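Fiber protein 2 (Fowl adenovirus 1, PDB 2VTW) probably attaches the virion to its host receptor through the trimeric head domain at the tip of the short fibre, whose spikes rise from the capsid vertices. Local coordinates at residues L142-I147 against F171-A176; E67-F72 against G177-T182; P136-S141 against G185-G190; G129-Y134 against S146-M151. All coordinates share one frame; numbering follows the deposited sequence.

Interaction 1: residues L142-I147 against F171-A176; sequences LNTGSI and FQCASA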
loop_
_atom_site.group_PDB
_atom_site.type_symbol
_atom_site.label_atom_id
_atom_site.label_comp_id
_atom_site.label_asym_id
_atom_site.label_seq_id
_atom_site.Cartn_x
_atom_site.Cartn_y
_atom_site.Cartn_z
ATOM N N LEU A 142 28.690 0.433 3.826
ATOM C CA LEU A 142 27.472 -0.327 4.212
ATOM C C LEU A 142 26.616 -0.600 2.981
ATOM O O LEU A 142 26.338 0.317 2.217
ATOM C CB LEU A 142 26.641 0.437 5.267
ATOM C CG LEU A 142 25.337 -0.197 5.792
ATOM C CD1 LEU A 142 25.552 -1.568 6.459
ATOM C CD2 LEU A 142 24.656 0.768 6.746
ATOM N N ASN A 143 26.246 -1.875 2.793
ATOM C CA ASN A 143 25.357 -2.315 1.703
ATOM C C ASN A 143 24.462 -3.452 2.187
ATOM O O ASN A 143 24.822 -4.631 2.144
ATOM C CB ASN A 143 26.155 -2.743 0.444
ATOM C CG ASN A 143 25.261 -2.939 -0.795
ATOM O OD1 ASN A 143 24.070 -3.268 -0.697
ATOM N ND2 ASN A 143 25.839 -2.729 -1.966
ATOM N N THR A 144 23.275 -3.079 2.650
ATOM C CA THR A 144 22.254 -4.040 3.104
ATOM C C THR A 144 21.494 -4.730 1.962
ATOM O O THR A 144 20.751 -5.699 2.195
ATOM C CB THR A 144 21.177 -3.311 3.955
ATOM O OG1 THR A 144 20.556 -2.286 3.167
ATOM C CG2 THR A 144 21.805 -2.676 5.226
ATOM N N GLY A 145 21.664 -4.238 0.739
ATOM C CA GLY A 145 20.764 -4.618 -0.355
ATOM C C GLY A 145 19.367 -4.019 -0.128
ATOM O O GLY A 145 19.205 -3.053 0.614
ATOM N N SER A 146 18.363 -4.580 -0.799
ATOM C CA SER A 146 16.961 -4.203 -0.559
ATOM C C SER A 146 16.498 -4.733 0.811
ATOM O O SER A 146 17.047 -5.685 1.339
ATOM C CB SER A 146 16.034 -4.726 -1.675
ATOM O OG SER A 146 16.154 -3.910 -2.831
ATOM N N ILE A 147 15.471 -4.088 1.349
ATOM C CA ILE A 147 14.941 -4.373 2.683
ATOM C C ILE A 147 13.424 -4.526 2.532
ATOM O O ILE A 147 12.751 -3.623 2.073
ATOM C CB ILE A 147 15.244 -3.203 3.690
ATOM C CG1 ILE A 147 16.750 -3.026 3.909
ATOM C CG2 ILE A 147 14.556 -3.444 5.012
ATOM C CD1 ILE A 147 17.125 -1.764 4.730
ATOM N N PHE A 171 12.394 -4.887 9.716
ATOM C CA PHE A 171 13.153 -4.587 8.504
ATOM C C PHE A 171 14.038 -5.764 8.198
ATOM O O PHE A 171 14.874 -6.134 9.010
ATOM C CB PHE A 171 13.971 -3.319 8.708
ATOM C CG PHE A 171 13.122 -2.095 8.919
ATOM C CD1 PHE A 171 12.951 -1.176 7.907
ATOM C CD2 PHE A 171 12.483 -1.864 10.133
ATOM C CE1 PHE A 171 12.152 -0.050 8.078
ATOM C CE2 PHE A 171 11.675 -0.735 10.323
ATOM C CZ PHE A 171 11.515 0.174 9.312
ATOM N N GLN A 172 13.846 -6.360 7.027
ATOM C CA GLN A 172 14.519 -7.582 6.662
ATOM C C GLN A 172 15.503 -7.304 5.515
ATOM O O GLN A 172 15.104 -7.253 4.334
ATOM C CB GLN A 172 13.486 -8.630 6.281
ATOM C CG GLN A 172 12.326 -8.704 7.306
ATOM C CD GLN A 172 11.345 -9.814 7.046
ATOM O OE1 GLN A 172 10.636 -10.252 7.961
ATOM N NE2 GLN A 172 11.300 -10.307 5.805
ATOM N N CYS A 173 16.774 -7.099 5.888
ATOM C CA CYS A 173 17.862 -6.803 4.932
ATOM C C CYS A 173 18.230 -8.017 4.097
ATOM O O CYS A 173 18.321 -9.144 4.619
ATOM C CB CYS A 173 19.119 -6.331 5.661
ATOM S SG CYS A 173 18.981 -4.766 6.517
ATOM N N ALA A 174 18.457 -7.798 2.802
ATOM C CA ALA A 174 18.862 -8.899 1.898
ATOM C C ALA A 174 20.273 -9.401 2.222
ATOM O O ALA A 174 20.549 -10.603 2.067
ATOM C CB ALA A 174 18.766 -8.470 0.432
ATOM N N SER A 175 21.132 -8.478 2.681
ATOM C CA SER A 175 22.553 -8.740 2.985
ATOM C C SER A 175 22.940 -8.311 4.387
ATOM O O SER A 175 22.466 -7.288 4.892
ATOM C CB SER A 175 23.470 -7.972 2.016
ATOM O OG SER A 175 23.324 -8.465 0.699
ATOM N N ALA A 176 23.856 -9.072 4.980
ATOM C CA ALA A 176 24.440 -8.738 6.288
ATOM C C ALA A 176 25.375 -7.524 6.168
ATOM O O ALA A 176 25.994 -7.300 5.127
ATOM C CB ALA A 176 25.168 -9.968 6.878
HETATM O O HOH W 1 23.956 -6.345 -1.472
#
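Cys173 and Ile147 face each other as a non-hydrogen-bonded antiparallel pair at the point where two strands open into loops, and the cysteine sulfur gathers the apolar groups there. SG turns away from its own carbonyl carbon (chi1 -66°), which brings it 3.7 Å from Thr144 CB and 3.8 Å from Ile147 CG1. The threonine presents CB and CG2 to the sulfur, while its hydroxyl stays with its own chain and bonds Gly145 O. Ile147 divides its branches: CG1 and CD1 go to the sulfur, and CG2 lies 3.7 Å from Phe171 CB and near the edge of its ring, 4.0 Å from Phe171 CD1. Beyond the pair, the backbone takes over. Ala174 N meets Ser146 O nearly head-on at 2.9 Å, whereas Ser175 N reaches Thr144 O at 2.8 Å from well above the carbonyl plane. A water joins Ser175 OG to Asn143 OD1. That same OD1 accepts Gly145 N at 3.0 Å, in the plane of its carbonyl, which fixes the rotation of the Asn143 side-chain amide and completes an Asx turn. Gly145 makes the bend with positive phi. The arrangement is the end of an antiparallel strand pair that continues into bonded loops, in the beta-rich fibre head.

Interaction 2: residues E67-F72 against G177-T182; sequences ENARYF and GLFNPT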
loop_
_atom_site.group_PDB
_atom_site.type_symbol
_atom_site.label_atom_id
_atom_site.label_comp_id
_atom_site.label_asym_id
_atom_site.label_seq_id
_atom_site.Cartn_x
_atom_site.Cartn_y
_atom_site.Cartn_z
ATOM N N GLU A 67 27.112 -10.415 14.185
ATOM C CA GLU A 67 27.494 -9.625 13.006
ATOM C C GLU A 67 26.669 -9.962 11.766
ATOM O O GLU A 67 26.534 -9.136 10.869
ATOM C CB GLU A 67 28.970 -9.864 12.661
ATOM C CG GLU A 67 29.974 -9.448 13.724
ATOM C CD GLU A 67 31.367 -10.061 13.498
ATOM O OE1 GLU A 67 31.712 -10.394 12.332
ATOM O OE2 GLU A 67 32.113 -10.221 14.492
ATOM N N ASN A 68 26.146 -11.181 11.714
ATOM C CA ASN A 68 25.417 -11.679 10.547
ATOM C C ASN A 68 23.892 -11.520 10.627
ATOM O O ASN A 68 23.174 -12.077 9.794
ATOM C CB ASN A 68 25.738 -13.166 10.321
ATOM C CG ASN A 68 27.199 -13.409 9.948
ATOM O OD1 ASN A 68 27.967 -12.467 9.719
ATOM N ND2 ASN A 68 27.589 -14.691 9.889
ATOM N N ALA A 69 23.410 -10.782 11.629
ATOM C CA ALA A 69 21.980 -10.517 11.788
ATOM C C ALA A 69 21.543 -9.608 10.633
ATOM O O ALA A 69 22.220 -8.625 10.343
ATOM C CB ALA A 69 21.700 -9.864 13.141
ATOM N N ARG A 70 20.449 -9.970 9.956
ATOM C CA ARG A 70 19.905 -9.157 8.859
ATOM C C ARG A 70 18.599 -8.401 9.211
ATOM O O ARG A 70 18.243 -7.432 8.521
ATOM C CB ARG A 70 19.709 -10.037 7.622
ATOM C CG ARG A 70 21.033 -10.497 7.011
ATOM C CD ARG A 70 20.875 -11.301 5.744
ATOM N NE ARG A 70 20.224 -12.603 5.924
ATOM C CZ ARG A 70 18.986 -12.931 5.525
ATOM N NH1 ARG A 70 18.175 -12.061 4.911
ATOM N NH2 ARG A 70 18.535 -14.163 5.743
ATOM N N TYR A 71 17.898 -8.826 10.269
ATOM C CA TYR A 71 16.592 -8.227 10.627
ATOM C C TYR A 71 16.714 -7.278 11.792
ATOM O O TYR A 71 17.572 -7.441 12.638
ATOM C CB TYR A 71 15.558 -9.283 10.994
ATOM C CG TYR A 71 15.135 -10.236 9.906
ATOM C CD1 TYR A 71 15.808 -10.325 8.673
ATOM C CD2 TYR A 71 14.087 -11.093 10.123
ATOM C CE1 TYR A 71 15.397 -11.228 7.705
ATOM C CE2 TYR A 71 13.700 -12.006 9.178
ATOM C CZ TYR A 71 14.338 -12.057 7.972
ATOM O OH TYR A 71 13.909 -12.973 7.050
ATOM N N PHE A 72 15.857 -6.268 11.822
ATOM C CA PHE A 72 15.699 -5.449 13.011
ATOM C C PHE A 72 14.293 -4.881 13.120
ATOM O O PHE A 72 13.617 -4.661 12.097
ATOM C CB PHE A 72 16.765 -4.355 13.095
ATOM C CG PHE A 72 16.614 -3.234 12.108
ATOM C CD1 PHE A 72 15.806 -2.150 12.388
ATOM C CD2 PHE A 72 17.351 -3.231 10.924
ATOM C CE1 PHE A 72 15.681 -1.109 11.507
ATOM C CE2 PHE A 72 17.242 -2.184 10.027
ATOM C CZ PHE A 72 16.417 -1.117 10.318
ATOM N N GLY A 177 25.441 -6.705 7.211
ATOM C CA GLY A 177 26.405 -5.612 7.216
ATOM C C GLY A 177 26.188 -4.520 8.251
ATOM O O GLY A 177 27.158 -3.968 8.791
ATOM N N LEU A 178 24.922 -4.190 8.509
ATOM C CA LEU A 178 24.571 -3.146 9.465
ATOM C C LEU A 178 25.135 -3.420 10.863
ATOM O O LEU A 178 25.406 -2.480 11.597
ATOM C CB LEU A 178 23.044 -2.985 9.539
ATOM C CG LEU A 178 22.450 -1.838 10.376
ATOM C CD1 LEU A 178 22.984 -0.470 9.973
ATOM C CD2 LEU A 178 20.919 -1.856 10.301
ATOM N N PHE A 179 25.302 -4.697 11.207
ATOM C CA PHE A 179 25.701 -5.119 12.557
ATOM C C PHE A 179 27.105 -5.739 12.630
ATOM O O PHE A 179 27.497 -6.277 13.661
ATOM C CB PHE A 179 24.624 -6.066 13.113
ATOM C CG PHE A 179 23.255 -5.446 13.095
ATOM C CD1 PHE A 179 22.994 -4.321 13.876
ATOM C CD2 PHE A 179 22.261 -5.926 12.247
ATOM C CE1 PHE A 179 21.774 -3.713 13.843
ATOM C CE2 PHE A 179 21.027 -5.323 12.210
ATOM C CZ PHE A 179 20.780 -4.209 13.002
ATOM N N ASN A 180 27.844 -5.649 11.526
ATOM C CA ASN A 180 29.237 -6.066 11.465
ATOM C C ASN A 180 30.107 -4.838 11.742
ATOM O O ASN A 180 30.075 -3.874 10.973
ATOM C CB ASN A 180 29.554 -6.694 10.103
ATOM C CG ASN A 180 30.998 -7.142 9.984
ATOM O OD1 ASN A 180 31.908 -6.367 10.226
ATOM N ND2 ASN A 180 31.210 -8.401 9.593
ATOM N N PRO A 181 30.890 -4.871 12.850
ATOM C CA PRO A 181 31.640 -3.682 13.313
ATOM C C PRO A 181 32.745 -3.189 12.360
ATOM O O PRO A 181 33.226 -2.056 12.516
ATOM C CB PRO A 181 32.234 -4.121 14.663
ATOM C CG PRO A 181 32.252 -5.626 14.629
ATOM C CD PRO A 181 31.112 -6.050 13.719
ATOM N N THR A 182 33.126 -4.002 11.380
ATOM C CA THR A 182 34.137 -3.577 10.401
ATOM C C THR A 182 33.521 -2.807 9.223
ATOM O O THR A 182 34.246 -2.151 8.470
ATOM C CB THR A 182 34.975 -4.769 9.906
ATOM O OG1 THR A 182 34.176 -5.639 9.097
ATOM C CG2 THR A 182 35.521 -5.559 11.099
HETATM O O HOH W 2 24.763 -7.484 9.791
#
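A type I beta turn from Gly177 to Asn180, in the loop leading to strand 185-197, docks here against the residues that link helix 64-67 to strand 71-76 of the fibre head. Phe179 carries most of the apolar contact. Ala69 O lies at the edge of its ring, near the ring plane, 3.3 Å from Phe179 CD2, while Phe179 CZ advances to 4.0 Å from Phe72 CB. Leu178, the neighbour in the turn, sends CD2 to 3.7 Å from Phe72 CE2, the two side chains crossing at about a right angle. Phe72 CG sits between its own backbone N and carbonyl carbon (chi1 72°), and with this torsion Phe72 CD2 and CE2 lie beside Leu178 CD2; Phe29 meets both phenylalanine rings edge-to-face. At the other end, Glu67 lays its aliphatic part across Pro181, with Glu67 CG 3.6 Å from Pro181 CD. Its carboxylate is held elsewhere, by Gly63 N. Asn180 instead serves its own loop: OD1 accepts Thr182 N, an Asx turn, and also Thr182 OG1 at 2.6 Å. No direct hydrogen bond joins the segments. One water does so, giving its hydrogens to Glu67 O (2.7 Å) and Ala69 O and accepting from Gly177 N and Phe179 N. The contact therefore rests on aromatic and aliphatic packing, with one water, bonded to four backbone groups, bridging the segments without any charged pair between them.

Interaction 3: residues P136-S141 against G185-G190; sequences PIFTGS and GTVAIG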
loop_
_atom_site.group_PDB
_atom_site.type_symbol
_atom_site.label_atom_id
_atom_site.label_comp_id
_atom_site.label_asym_id
_atom_site.label_seq_id
_atom_site.Cartn_x
_atom_site.Cartn_y
_atom_site.Cartn_z
ATOM N N PRO A 136 16.679 0.907 0.134
ATOM C CA PRO A 136 17.204 2.042 0.877
ATOM C C PRO A 136 18.387 2.727 0.181
ATOM O O PRO A 136 18.918 2.221 -0.814
ATOM C CB PRO A 136 17.696 1.394 2.159
ATOM C CG PRO A 136 18.199 0.089 1.725
ATOM C CD PRO A 136 17.341 -0.349 0.545
ATOM N N ILE A 137 18.810 3.839 0.769
ATOM C CA ILE A 137 19.961 4.626 0.334
ATOM C C ILE A 137 21.151 4.369 1.296
ATOM O O ILE A 137 20.971 4.373 2.526
ATOM C CB ILE A 137 19.612 6.121 0.381
ATOM C CG1 ILE A 137 19.131 6.632 -0.984
ATOM C CG2 ILE A 137 20.829 6.935 0.782
ATOM C CD1 ILE A 137 20.204 7.352 -1.776
ATOM N N PHE A 138 22.352 4.179 0.748
ATOM C CA PHE A 138 23.564 4.036 1.558
ATOM C C PHE A 138 24.540 5.184 1.388
ATOM O O PHE A 138 24.495 5.934 0.410
ATOM C CB PHE A 138 24.356 2.780 1.211
ATOM C CG PHE A 138 23.527 1.571 1.024
ATOM C CD1 PHE A 138 22.653 1.170 2.000
ATOM C CD2 PHE A 138 23.643 0.812 -0.130
ATOM C CE1 PHE A 138 21.868 0.040 1.820
ATOM C CE2 PHE A 138 22.857 -0.322 -0.319
ATOM C CZ PHE A 138 21.962 -0.704 0.653
ATOM N N THR A 139 25.426 5.285 2.379
ATOM C CA THR A 139 26.719 5.961 2.271
ATOM C C THR A 139 27.773 5.032 2.914
ATOM O O THR A 139 27.438 4.068 3.615
ATOM C CB THR A 139 26.718 7.377 2.926
ATOM O OG1 THR A 139 26.655 7.272 4.358
ATOM C CG2 THR A 139 25.546 8.245 2.398
ATOM N N GLY A 140 29.047 5.301 2.646
ATOM C CA GLY A 140 30.132 4.465 3.162
ATOM C C GLY A 140 30.177 3.117 2.474
ATOM O O GLY A 140 29.703 2.973 1.357
ATOM N N SER A 141 30.748 2.130 3.146
ATOM C CA SER A 141 30.811 0.769 2.628
ATOM C C SER A 141 29.602 -0.089 3.005
ATOM O O SER A 141 29.508 -1.228 2.559
ATOM C CB SER A 141 32.095 0.071 3.106
ATOM O OG SER A 141 32.173 0.013 4.529
ATOM N N GLY A 185 29.264 3.376 7.661
ATOM C CA GLY A 185 28.456 4.222 6.808
ATOM C C GLY A 185 27.048 4.305 7.345
ATOM O O GLY A 185 26.821 4.089 8.529
ATOM N N THR A 186 26.105 4.624 6.460
ATOM C CA THR A 186 24.700 4.845 6.820
ATOM C C THR A 186 23.736 4.123 5.859
ATOM O O THR A 186 24.090 3.819 4.715
ATOM C CB THR A 186 24.327 6.370 6.870
ATOM O OG1 THR A 186 24.146 6.891 5.548
ATOM C CG2 THR A 186 25.391 7.193 7.634
ATOM N N VAL A 187 22.532 3.838 6.374
ATOM C CA VAL A 187 21.421 3.271 5.605
ATOM C C VAL A 187 20.177 4.036 6.035
ATOM O O VAL A 187 19.980 4.288 7.218
ATOM C CB VAL A 187 21.252 1.753 5.823
ATOM C CG1 VAL A 187 21.018 1.438 7.299
ATOM C CG2 VAL A 187 20.095 1.190 4.929
ATOM N N ALA A 188 19.407 4.495 5.059
ATOM C CA ALA A 188 18.210 5.273 5.286
ATOM C C ALA A 188 17.096 4.691 4.404
ATOM O O ALA A 188 17.313 4.371 3.213
ATOM C CB ALA A 188 18.439 6.736 4.980
ATOM N N ILE A 189 15.917 4.539 4.999
ATOM C CA ILE A 189 14.823 3.795 4.382
ATOM C C ILE A 189 13.537 4.536 4.605
ATOM O O ILE A 189 13.314 5.095 5.682
ATOM C CB ILE A 189 14.705 2.369 4.960
ATOM C CG1 ILE A 189 13.552 1.592 4.305
ATOM C CG2 ILE A 189 14.489 2.432 6.454
ATOM C CD1 ILE A 189 13.586 0.104 4.556
ATOM N N GLY A 190 12.703 4.540 3.564
ATOM C CA GLY A 190 11.345 5.063 3.635
ATOM C C GLY A 190 10.961 5.876 2.420
ATOM O O GLY A 190 11.757 6.017 1.485
HETATM O O HOH W 3 21.851 6.717 3.830
#
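Ile137 and Ala188 form a hydrogen-bonded pair in an antiparallel sheet, where strand 137-140 runs beside strand 185-190 at 174° between their directions. The backbone bonds come first. Ile137 N reaches Ala188 O at 2.9 Å and the return bond closes the ring, both in the plane of the accepting carbonyl. At Thr139 and Thr186 the second ring is looser: Thr186 N reaches Thr139 O at 3.2 Å, from well above the carbonyl plane. Between the rings, Val187 CA and Phe138 CA direct their hydrogens at Ile137 O and Thr186 O. Gly140 and Gly185 then bring their CA atoms to 4.0 Å, a close approach of two residues without side chains.

Apolar contacts occupy the face of Phe138 and Val187, whose side chains lie side by side. Val187 CG2, anti to its backbone N (chi1 58° for CG1), touches the ring edge at Phe138 CE1, 3.8 Å away, and Pro136 CB at 3.7 Å. On the other face, Ile137 packs on Phe128, and Ala188 on Ile110, of the second subunit, so that this face takes part in the trimer interface.

Polar side chains sit on that same face. A water gives a hydrogen to Ile137 O and also bonds Thr186 OG1. The two threonine side chains cross obliquely and their hydroxyls bond each other, Thr139 OG1 2.8 Å from Thr186 OG1.

Interaction 4: residues G129-Y134 against S146-M151; sequences GVLESY and SIDVRM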
loop_
_atom_site.group_PDB
_atom_site.type_symbol
_atom_site.label_atom_id
_atom_site.label_comp_id
_atom_site.label_asym_id
_atom_site.label_seq_id
_atom_site.Cartn_x
_atom_site.Cartn_y
_atom_site.Cartn_z
ATOM N N GLY A 129 1.114 -10.333 8.554
ATOM C CA GLY A 129 0.669 -9.087 7.991
ATOM C C GLY A 129 1.353 -8.891 6.642
ATOM O O GLY A 129 1.931 -9.831 6.077
ATOM N N VAL A 130 1.256 -7.683 6.112
ATOM C CA VAL A 130 1.755 -7.392 4.788
ATOM C C VAL A 130 3.288 -7.305 4.832
ATOM O O VAL A 130 3.852 -6.842 5.822
ATOM C CB VAL A 130 1.164 -6.067 4.231
ATOM C CG1 VAL A 130 1.787 -4.859 4.896
ATOM C CG2 VAL A 130 1.339 -5.993 2.711
ATOM N N LEU A 131 3.925 -7.729 3.741
ATOM C CA LEU A 131 5.363 -7.553 3.521
ATOM C C LEU A 131 5.559 -6.620 2.339
ATOM O O LEU A 131 5.112 -6.941 1.229
ATOM C CB LEU A 131 6.023 -8.905 3.214
ATOM C CG LEU A 131 7.539 -8.866 3.044
ATOM C CD1 LEU A 131 8.239 -8.644 4.402
ATOM C CD2 LEU A 131 8.039 -10.110 2.321
ATOM N N GLU A 132 6.175 -5.464 2.570
ATOM C CA GLU A 132 6.432 -4.488 1.523
ATOM C C GLU A 132 7.925 -4.433 1.187
ATOM O O GLU A 132 8.758 -4.550 2.069
ATOM C CB GLU A 132 5.987 -3.112 1.993
ATOM C CG GLU A 132 4.468 -2.945 2.176
ATOM C CD GLU A 132 3.680 -2.759 0.881
ATOM O OE1 GLU A 132 4.163 -3.068 -0.257
ATOM O OE2 GLU A 132 2.534 -2.282 1.027
ATOM N N SER A 133 8.260 -4.222 -0.081
ATOM C CA SER A 133 9.659 -4.240 -0.530
ATOM C C SER A 133 10.187 -2.845 -0.763
ATOM O O SER A 133 9.563 -2.063 -1.441
ATOM C CB SER A 133 9.805 -5.099 -1.795
ATOM O OG SER A 133 9.303 -6.430 -1.564
ATOM N N TYR A 134 11.339 -2.526 -0.165
ATOM C CA TYR A 134 11.968 -1.208 -0.344
ATOM C C TYR A 134 13.419 -1.347 -0.753
ATOM O O TYR A 134 14.086 -2.339 -0.461
ATOM C CB TYR A 134 11.927 -0.353 0.956
ATOM C CG TYR A 134 10.550 -0.092 1.415
ATOM C CD1 TYR A 134 9.921 1.125 1.183
ATOM C CD2 TYR A 134 9.852 -1.088 2.075
ATOM C CE1 TYR A 134 8.607 1.325 1.600
ATOM C CE2 TYR A 134 8.567 -0.899 2.484
ATOM C CZ TYR A 134 7.949 0.298 2.234
ATOM O OH TYR A 134 6.660 0.413 2.681
ATOM N N SER A 146 18.363 -4.580 -0.799
ATOM C CA SER A 146 16.961 -4.203 -0.559
ATOM C C SER A 146 16.498 -4.733 0.811
ATOM O O SER A 146 17.047 -5.685 1.339
ATOM C CB SER A 146 16.034 -4.726 -1.675
ATOM O OG SER A 146 16.154 -3.910 -2.831
ATOM N N ILE A 147 15.471 -4.088 1.349
ATOM C CA ILE A 147 14.941 -4.373 2.683
ATOM C C ILE A 147 13.424 -4.526 2.532
ATOM O O ILE A 147 12.751 -3.623 2.073
ATOM C CB ILE A 147 15.244 -3.203 3.690
ATOM C CG1 ILE A 147 16.750 -3.026 3.909
ATOM C CG2 ILE A 147 14.556 -3.444 5.012
ATOM C CD1 ILE A 147 17.125 -1.764 4.730
ATOM N N ASP A 148 12.903 -5.692 2.882
ATOM C CA ASP A 148 11.469 -5.877 2.992
ATOM C C ASP A 148 11.087 -5.538 4.420
ATOM O O ASP A 148 11.866 -5.805 5.351
ATOM C CB ASP A 148 11.105 -7.318 2.725
ATOM C CG ASP A 148 11.339 -7.723 1.276
ATOM O OD1 ASP A 148 11.210 -6.854 0.387
ATOM O OD2 ASP A 148 11.612 -8.917 1.064
ATOM N N VAL A 149 9.906 -4.945 4.595
ATOM C CA VAL A 149 9.374 -4.664 5.922
ATOM C C VAL A 149 8.061 -5.423 6.164
ATOM O O VAL A 149 7.082 -5.240 5.417
ATOM C CB VAL A 149 9.143 -3.151 6.105
ATOM C CG1 VAL A 149 8.836 -2.842 7.573
ATOM C CG2 VAL A 149 10.375 -2.345 5.617
ATOM N N ARG A 150 8.059 -6.287 7.180
ATOM C CA ARG A 150 6.833 -6.911 7.698
ATOM C C ARG A 150 6.171 -6.004 8.732
ATOM O O ARG A 150 6.825 -5.509 9.635
ATOM C CB ARG A 150 7.140 -8.264 8.311
ATOM C CG ARG A 150 5.891 -9.066 8.744
ATOM C CD ARG A 150 5.178 -9.640 7.574
ATOM N NE ARG A 150 5.976 -10.645 6.888
ATOM C CZ ARG A 150 5.577 -11.343 5.833
ATOM N NH1 ARG A 150 4.392 -11.138 5.296
ATOM N NH2 ARG A 150 6.382 -12.263 5.311
ATOM N N MET A 151 4.864 -5.777 8.595
ATOM C CA MET A 151 4.150 -4.878 9.488
ATOM C C MET A 151 2.983 -5.624 10.175
ATOM O O MET A 151 2.129 -6.226 9.504
ATOM C CB MET A 151 3.682 -3.657 8.729
ATOM C CG MET A 151 4.808 -2.937 7.957
ATOM S SD MET A 151 4.141 -1.903 6.656
ATOM C CE MET A 151 5.534 -1.815 5.554
#
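Asp148 OD1 accepts the hydroxyl of Ser133, OG, at 2.8 Å, and the serine oxygen comes from above the carboxylate plane. The two residues are a non-hydrogen-bonded pair, so this side-chain bond crosses where the backbone offers none. Leu131 shares that face and packs on two neighbours. Its CD1 rests 3.6 Å from Asp148 CB, while its CB lies over one face of the Arg150 guanidinium, 3.5 Å from NH1. Bends at chi2 and chi3 (75° and 66°) fold the arginine back across the leucine until NH1 bonds Gly129 O at 2.9 Å, with the oxygen close to the guanidinium plane. The edge bond and the hydrocarbon over one face together fix how the group is turned. The face of Tyr134, Val149 and Met151 is largely hydrocarbon, though it also carries Glu132. Tyr134 CD2 meets Val149 CG2 at 3.8 Å, and Met151 stretches out to place CE 3.7 Å from Glu132 CG, near the edge of the tyrosine ring. Backbone bonds join the strands at the Glu132-Val149 and Tyr134-Ile147 pairs, with Val149 N to Glu132 O at 2.8 Å. Gly129 to Leu131 pair with a strand of the third subunit, and Ser133 and Tyr134 with one of the second. The arrangement is a beta hairpin whose sheet runs on between subunits, probably close to the threefold axis of the fibre head, as the meeting of the three Glu132 residues suggests.

How the interactions relate
The four contacts illustrate how one curled sheet is assembled from neighbouring strands and the loops at their ends. Interactions 1 and 4 share Ser146 and Ile147, and Gln172 N reaches Asp148 O at 2.7 Å, so strand 147-157 is paired on both sides. Interaction 2 adds the next strand, with Phe171 N 2.7 Å from Phe72 O; its centre is about 9 Å from that of interaction 1. Interaction 3 uses the far end of strand 129-140, and its centre lies about 17 Å from that of interaction 4; Ile189 CD1 still touches Ile147 CG2 at 3.7 Å. Interactions 3 and 4 both touch the second subunit, whereas interactions 1 and 2 meet no other chain.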